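Side-chain contacts in dTDP-4-dehydrorhamnose reductase (Yersinia enterocolitica, PDB 5U9C), which probably reduces dTDP-4-dehydro-beta-L-rhamnose to dTDP-beta-L-rhamnose with NADPH, completing the biosynthesis of this activated sugar: residues D[174-179]-D[234-239]; D[227-232]-D[240-245]. All coordinates share one frame; numbering follows the deposited sequence.

Contact 1: D[174-179]-D[234-239]; sequences QQIKAG and DLLNFK. With CIT (citric acid), chain N.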
loop_
_atom_site.group_PDB
_atom_site.type_symbol
_atom_site.label_atom_id
_atom_site.label_comp_id
_atom_site.label_asym_id
_atom_site.label_seq_id
_atom_site.Cartn_x
_atom_site.Cartn_y
_atom_site.Cartn_z
ATOM N N GLN D 174 -27.695 -26.960 -11.646
ATOM C CA GLN D 174 -27.515 -27.944 -12.741
ATOM C C GLN D 174 -26.618 -29.122 -12.290
ATOM O O GLN D 174 -26.911 -30.308 -12.578
ATOM C CB GLN D 174 -26.904 -27.237 -13.953
ATOM C CG GLN D 174 -26.675 -28.104 -15.178
ATOM C CD GLN D 174 -25.879 -27.387 -16.274
ATOM O OE1 GLN D 174 -25.462 -26.224 -16.120
ATOM N NE2 GLN D 174 -25.644 -28.094 -17.386
ATOM N N GLN D 175 -25.543 -28.805 -11.573
ATOM C CA GLN D 175 -24.641 -29.842 -11.052
ATOM C C GLN D 175 -25.336 -30.696 -9.995
ATOM O O GLN D 175 -25.134 -31.918 -9.949
ATOM C CB GLN D 175 -23.357 -29.250 -10.486
ATOM C CG GLN D 175 -22.461 -28.644 -11.545
ATOM C CD GLN D 175 -21.286 -27.915 -10.923
ATOM O OE1 GLN D 175 -20.329 -28.528 -10.435
ATOM N NE2 GLN D 175 -21.344 -26.614 -10.953
ATOM N N ILE D 176 -26.142 -30.056 -9.149
ATOM C CA ILE D 176 -26.896 -30.784 -8.120
ATOM C C ILE D 176 -27.895 -31.725 -8.803
ATOM O O ILE D 176 -27.939 -32.907 -8.492
ATOM C CB ILE D 176 -27.612 -29.846 -7.118
ATOM C CG1 ILE D 176 -26.584 -29.196 -6.186
ATOM C CG2 ILE D 176 -28.632 -30.640 -6.299
ATOM C CD1 ILE D 176 -27.103 -28.040 -5.338
ATOM N N LYS D 177 -28.661 -31.203 -9.758
ATOM C CA LYS D 177 -29.647 -32.006 -10.480
ATOM C C LYS D 177 -29.017 -33.153 -11.284
ATOM O O LYS D 177 -29.634 -34.191 -11.468
ATOM C CB LYS D 177 -30.495 -31.126 -11.392
ATOM C CG LYS D 177 -31.496 -30.253 -10.649
ATOM C CD LYS D 177 -32.263 -29.381 -11.636
ATOM C CE LYS D 177 -33.397 -28.622 -10.976
ATOM N NZ LYS D 177 -34.474 -29.535 -10.513
ATOM N N ALA D 178 -27.791 -32.961 -11.756
ATOM C CA ALA D 178 -27.081 -34.009 -12.510
ATOM C C ALA D 178 -26.464 -35.079 -11.589
ATOM O O ALA D 178 -25.863 -36.038 -12.067
ATOM C CB ALA D 178 -26.006 -33.393 -13.392
ATOM N N GLY D 179 -26.613 -34.904 -10.280
ATOM C CA GLY D 179 -26.070 -35.833 -9.307
ATOM C C GLY D 179 -24.551 -35.836 -9.189
ATOM O O GLY D 179 -23.949 -36.903 -8.984
ATOM N N ASP D 234 -28.070 -27.294 0.770
ATOM C CA ASP D 234 -29.011 -27.607 1.870
ATOM C C ASP D 234 -30.454 -27.515 1.397
ATOM O O ASP D 234 -31.273 -28.348 1.751
ATOM C CB ASP D 234 -28.862 -26.650 3.054
ATOM C CG ASP D 234 -27.561 -26.826 3.817
ATOM O OD1 ASP D 234 -26.861 -27.857 3.661
ATOM O OD2 ASP D 234 -27.255 -25.908 4.616
ATOM N N LEU D 235 -30.760 -26.489 0.610
ATOM C CA LEU D 235 -32.128 -26.290 0.092
ATOM C C LEU D 235 -32.590 -27.393 -0.853
ATOM O O LEU D 235 -33.760 -27.700 -0.873
ATOM C CB LEU D 235 -32.251 -24.950 -0.622
ATOM C CG LEU D 235 -32.173 -23.750 0.316
ATOM C CD1 LEU D 235 -31.744 -22.498 -0.437
ATOM C CD2 LEU D 235 -33.501 -23.572 1.030
ATOM N N LEU D 236 -31.676 -27.975 -1.633
ATOM C CA LEU D 236 -32.043 -29.024 -2.583
ATOM C C LEU D 236 -31.720 -30.448 -2.104
ATOM O O LEU D 236 -31.799 -31.381 -2.882
ATOM C CB LEU D 236 -31.404 -28.735 -3.947
ATOM C CG LEU D 236 -31.799 -27.376 -4.541
ATOM C CD1 LEU D 236 -31.147 -27.165 -5.893
ATOM C CD2 LEU D 236 -33.311 -27.268 -4.663
ATOM N N ASN D 237 -31.378 -30.594 -0.823
ATOM C CA ASN D 237 -31.059 -31.892 -0.206
ATOM C C ASN D 237 -29.935 -32.640 -0.942
ATOM O O ASN D 237 -29.976 -33.875 -1.079
ATOM C CB ASN D 237 -32.316 -32.773 -0.109
ATOM C CG ASN D 237 -32.118 -33.963 0.812
ATOM O OD1 ASN D 237 -31.178 -33.985 1.607
ATOM N ND2 ASN D 237 -33.013 -34.951 0.726
ATOM N N PHE D 238 -28.942 -31.878 -1.409
ATOM C CA PHE D 238 -27.777 -32.422 -2.121
ATOM C C PHE D 238 -26.967 -33.276 -1.147
ATOM O O PHE D 238 -26.697 -32.847 -0.027
ATOM C CB PHE D 238 -26.932 -31.258 -2.674
ATOM C CG PHE D 238 -25.706 -31.680 -3.426
ATOM C CD1 PHE D 238 -25.810 -32.482 -4.569
ATOM C CD2 PHE D 238 -24.444 -31.244 -3.032
ATOM C CE1 PHE D 238 -24.679 -32.845 -5.278
ATOM C CE2 PHE D 238 -23.309 -31.599 -3.749
ATOM C CZ PHE D 238 -23.426 -32.397 -4.873
ATOM N N LYS D 239 -26.567 -34.474 -1.557
ATOM C CA LYS D 239 -25.789 -35.351 -0.670
ATOM C C LYS D 239 -24.330 -35.528 -1.098
ATOM O O LYS D 239 -23.573 -36.227 -0.435
ATOM C CB LYS D 239 -26.496 -36.702 -0.496
ATOM C CG LYS D 239 -27.867 -36.565 0.163
ATOM C CD LYS D 239 -27.755 -35.765 1.460
ATOM C CE LYS D 239 -29.117 -35.483 2.090
ATOM N NZ LYS D 239 -29.010 -34.594 3.276
HETATM C C1 CIT N . -27.850 -35.542 -4.789
HETATM O O1 CIT N . -27.370 -35.982 -3.725
HETATM O O2 CIT N . -27.104 -35.207 -5.737
HETATM C C2 CIT N . -29.363 -35.405 -4.906
HETATM C C3 CIT N . -29.777 -35.064 -6.357
HETATM O O7 CIT N . -28.737 -34.960 -7.336
HETATM C C4 CIT N . -31.198 -34.805 -6.884
HETATM C C5 CIT N . -31.574 -33.379 -6.536
HETATM O O3 CIT N . -31.341 -32.954 -5.377
HETATM O O4 CIT N . -32.106 -32.675 -7.422
HETATM C C6 CIT N . -29.923 -36.554 -6.769
HETATM O O5 CIT N . -29.308 -36.972 -7.780
HETATM O O6 CIT N . -30.657 -37.359 -6.131
#

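Contact 2: D[227-232]-D[240-245]; sequences DIACAI and GDIIPV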
loop_
_atom_site.group_PDB
_atom_site.type_symbol
_atom_site.label_atom_id
_atom_site.label_comp_id
_atom_site.label_asym_id
_atom_site.label_seq_id
_atom_site.Cartn_x
_atom_site.Cartn_y
_atom_site.Cartn_z
ATOM N N ASP D 227 -20.100 -20.311 0.416
ATOM C CA ASP D 227 -21.234 -20.154 1.349
ATOM C C ASP D 227 -22.552 -20.295 0.586
ATOM O O ASP D 227 -23.494 -20.948 1.049
ATOM C CB ASP D 227 -21.234 -18.773 2.027
ATOM C CG ASP D 227 -20.076 -18.570 2.968
ATOM O OD1 ASP D 227 -19.685 -19.512 3.681
ATOM O OD2 ASP D 227 -19.572 -17.430 3.022
ATOM N N ILE D 228 -22.616 -19.665 -0.578
ATOM C CA ILE D 228 -23.818 -19.713 -1.414
ATOM C C ILE D 228 -24.069 -21.149 -1.908
ATOM O O ILE D 228 -25.217 -21.639 -1.866
ATOM C CB ILE D 228 -23.699 -18.725 -2.602
ATOM C CG1 ILE D 228 -23.664 -17.285 -2.068
ATOM C CG2 ILE D 228 -24.855 -18.921 -3.579
ATOM C CD1 ILE D 228 -23.316 -16.239 -3.130
ATOM N N ALA D 229 -23.018 -21.830 -2.363
ATOM C CA ALA D 229 -23.199 -23.208 -2.850
ATOM C C ALA D 229 -23.700 -24.105 -1.723
ATOM O O ALA D 229 -24.607 -24.908 -1.932
ATOM C CB ALA D 229 -21.917 -23.752 -3.450
ATOM N N CYS D 230 -23.136 -23.944 -0.524
ATOM C CA CYS D 230 -23.572 -24.743 0.640
ATOM C C CYS D 230 -25.048 -24.517 0.967
ATOM O O CYS D 230 -25.776 -25.468 1.272
ATOM C CB CYS D 230 -22.714 -24.437 1.870
ATOM S SG CYS D 230 -21.008 -25.041 1.749
ATOM N N ALA D 231 -25.488 -23.265 0.898
ATOM C CA ALA D 231 -26.890 -22.925 1.183
ATOM C C ALA D 231 -27.824 -23.552 0.120
ATOM O O ALA D 231 -28.848 -24.128 0.462
ATOM C CB ALA D 231 -27.073 -21.411 1.265
ATOM N N ILE D 232 -27.451 -23.458 -1.155
ATOM C CA ILE D 232 -28.231 -24.081 -2.255
ATOM C C ILE D 232 -28.295 -25.602 -2.017
ATOM O O ILE D 232 -29.367 -26.206 -2.093
ATOM C CB ILE D 232 -27.616 -23.766 -3.636
ATOM C CG1 ILE D 232 -27.706 -22.260 -3.935
ATOM C CG2 ILE D 232 -28.331 -24.536 -4.746
ATOM C CD1 ILE D 232 -26.817 -21.824 -5.077
ATOM N N GLY D 240 -23.931 -34.861 -2.180
ATOM C CA GLY D 240 -22.548 -34.937 -2.651
ATOM C C GLY D 240 -21.707 -33.975 -1.812
ATOM O O GLY D 240 -22.196 -33.357 -0.867
ATOM N N ASP D 241 -20.432 -33.854 -2.128
ATOM C CA ASP D 241 -19.569 -32.946 -1.371
ATOM C C ASP D 241 -19.542 -31.558 -2.002
ATOM O O ASP D 241 -19.516 -31.438 -3.225
ATOM C CB ASP D 241 -18.134 -33.496 -1.351
ATOM C CG ASP D 241 -18.046 -34.875 -0.717
ATOM O OD1 ASP D 241 -18.764 -35.129 0.267
ATOM O OD2 ASP D 241 -17.243 -35.698 -1.187
ATOM N N ILE D 242 -19.579 -30.519 -1.172
ATOM C CA ILE D 242 -19.385 -29.137 -1.653
ATOM C C ILE D 242 -18.010 -28.793 -1.058
ATOM O O ILE D 242 -17.849 -28.733 0.156
ATOM C CB ILE D 242 -20.498 -28.177 -1.239
ATOM C CG1 ILE D 242 -21.805 -28.646 -1.867
ATOM C CG2 ILE D 242 -20.153 -26.772 -1.737
ATOM C CD1 ILE D 242 -23.025 -27.879 -1.463
ATOM N N ILE D 243 -17.040 -28.582 -1.933
ATOM C CA ILE D 243 -15.646 -28.412 -1.559
ATOM C C ILE D 243 -15.210 -26.948 -1.663
ATOM O O ILE D 243 -15.350 -26.360 -2.732
ATOM C CB ILE D 243 -14.767 -29.277 -2.533
ATOM C CG1 ILE D 243 -15.187 -30.763 -2.466
ATOM C CG2 ILE D 243 -13.274 -29.128 -2.252
ATOM C CD1 ILE D 243 -14.496 -31.666 -3.488
ATOM N N PRO D 244 -14.669 -26.368 -0.562
ATOM C CA PRO D 244 -14.181 -24.989 -0.637
ATOM C C PRO D 244 -12.814 -24.969 -1.299
ATOM O O PRO D 244 -11.951 -25.755 -0.927
ATOM C CB PRO D 244 -14.078 -24.561 0.833
ATOM C CG PRO D 244 -13.868 -25.828 1.602
ATOM C CD PRO D 244 -14.484 -26.949 0.783
ATOM N N VAL D 245 -12.635 -24.144 -2.317
ATOM C CA VAL D 245 -11.344 -24.035 -2.968
ATOM C C VAL D 245 -10.868 -22.591 -3.021
ATOM O O VAL D 245 -11.673 -21.663 -2.993
ATOM C CB VAL D 245 -11.367 -24.604 -4.400
ATOM C CG1 VAL D 245 -11.743 -26.072 -4.365
ATOM C CG2 VAL D 245 -12.318 -23.827 -5.315
#

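Contact 1: D[174-179]-D[234-239]
Ile-176, in the last turn of helix 168-177, reaches across to Leu-236 and Phe-238. Its branched CB already lies 4.1 Å from Phe-238 CD1. From there CG1 passes over one face of the ring, displaced toward the rim; it makes a CH-pi contact 4.0 Å from the ring centroid and 24° off the normal. The other branch, CG2, touches both Phe-238 CD1 (3.8 Å) and Leu-236 CB (4.1 Å), and the tip CD1 ends 4.2 Å from both Leu-236 CD1 and Phe-238 CB. A beta-branched residue suits this place because both arms wedge into the corner between the two residues. In Phe-238, CG opposite the backbone N (chi1 180°) carries the ring toward Ile-176, and chi2 (60°) turns a face to CG1; Ile-183 of strand 182-186 also touches the Phe-238 side chain.

A citrate, probably from the crystallisation liquor, lies between the segments. Lys-239 N donates to citrate O1 at 2.8 Å; citrate O7 is modelled only 2.5 Å from Ile-176 O, too short to be taken at face value. Gly-179, with the positive phi that glycine tolerates readily, ends the first helix in a Schellman motif. The whole is apolar packing of the last turn of helix 168-177 against the loop that follows helix 225-235, on the surface of an RmlD-family reductase.

Contact 2: D[227-232]-D[240-245]
Ile-242 of strand 241-245 packs against Ala-229 and Cys-230 on helix 225-235, an alpha/beta layer contact in which one face of the helix lies on a small two-stranded parallel sheet. Strand 182-186 is the other member of that sheet, and its Ala-185 also touches Ala-229. The nearest CA pair is that of Cys-230 and Ile-242, 6.5 Å apart.

The strand's contribution comes from one side chain, and its shape explains the fit. Ile-242 points toward the helix, with CG1 next to the backbone N (chi1 -63°) and CG2 on the far side from it. The two branches therefore divide the helix surface between them. CG2 sits between two neighbouring residues, 3.9 Å from Ala-229 CB and 4.0 Å from Cys-230 SG. The second arm runs on extended (chi2 175°), carrying CD1 past the side chains and onto the helix backbone.

Ala-229 is buried, and its single methyl suits a position facing the sheet, where a small side chain lets the helix come close to the strand. Cys-230 is set at the flank of this face, so it offers its sulfur rather than its CB; a small, weakly polar thiol fits beside a methyl. No hydrogen bond joins the segments, and the contact is held by apolar packing alone. Phe-226, one turn earlier on the helix, touches both Ile-242 and Pro-244 and extends the apolar surface along the strand. Around the helix, Ile-228 and Ile-232 turn to other neighbours, among them Leu-283 of helix 279-288.

The nearest approach of all involves backbone and not side chain: the terminal methyl of Ile-242, CD1, lies 3.4 Å from Ala-229 O and 3.8 Å from Cys-230 CA.

In the fold
Helix 225-235 takes part in both contacts: its middle covers the two-stranded sheet in contact 2, while contact 1 forms where the chain leaves its C-terminal end. Their centres are 10 Å apart, and they meet directly where Ile-176 CD1 packs 3.8 Å from Ile-232 CG2. The sheet supplies one side of contact 2 and backs contact 1 through Ile-183. Phe-168 and Lys-171 bind (R)-malate in a crystal structure of this protein, though no malate is bound in this chain. Side chain to side chain, Phe-168 is near, about 4 Å from Ala-229 and about 9 Å from Ile-176, whereas Lys-171 is about 10 Å from each.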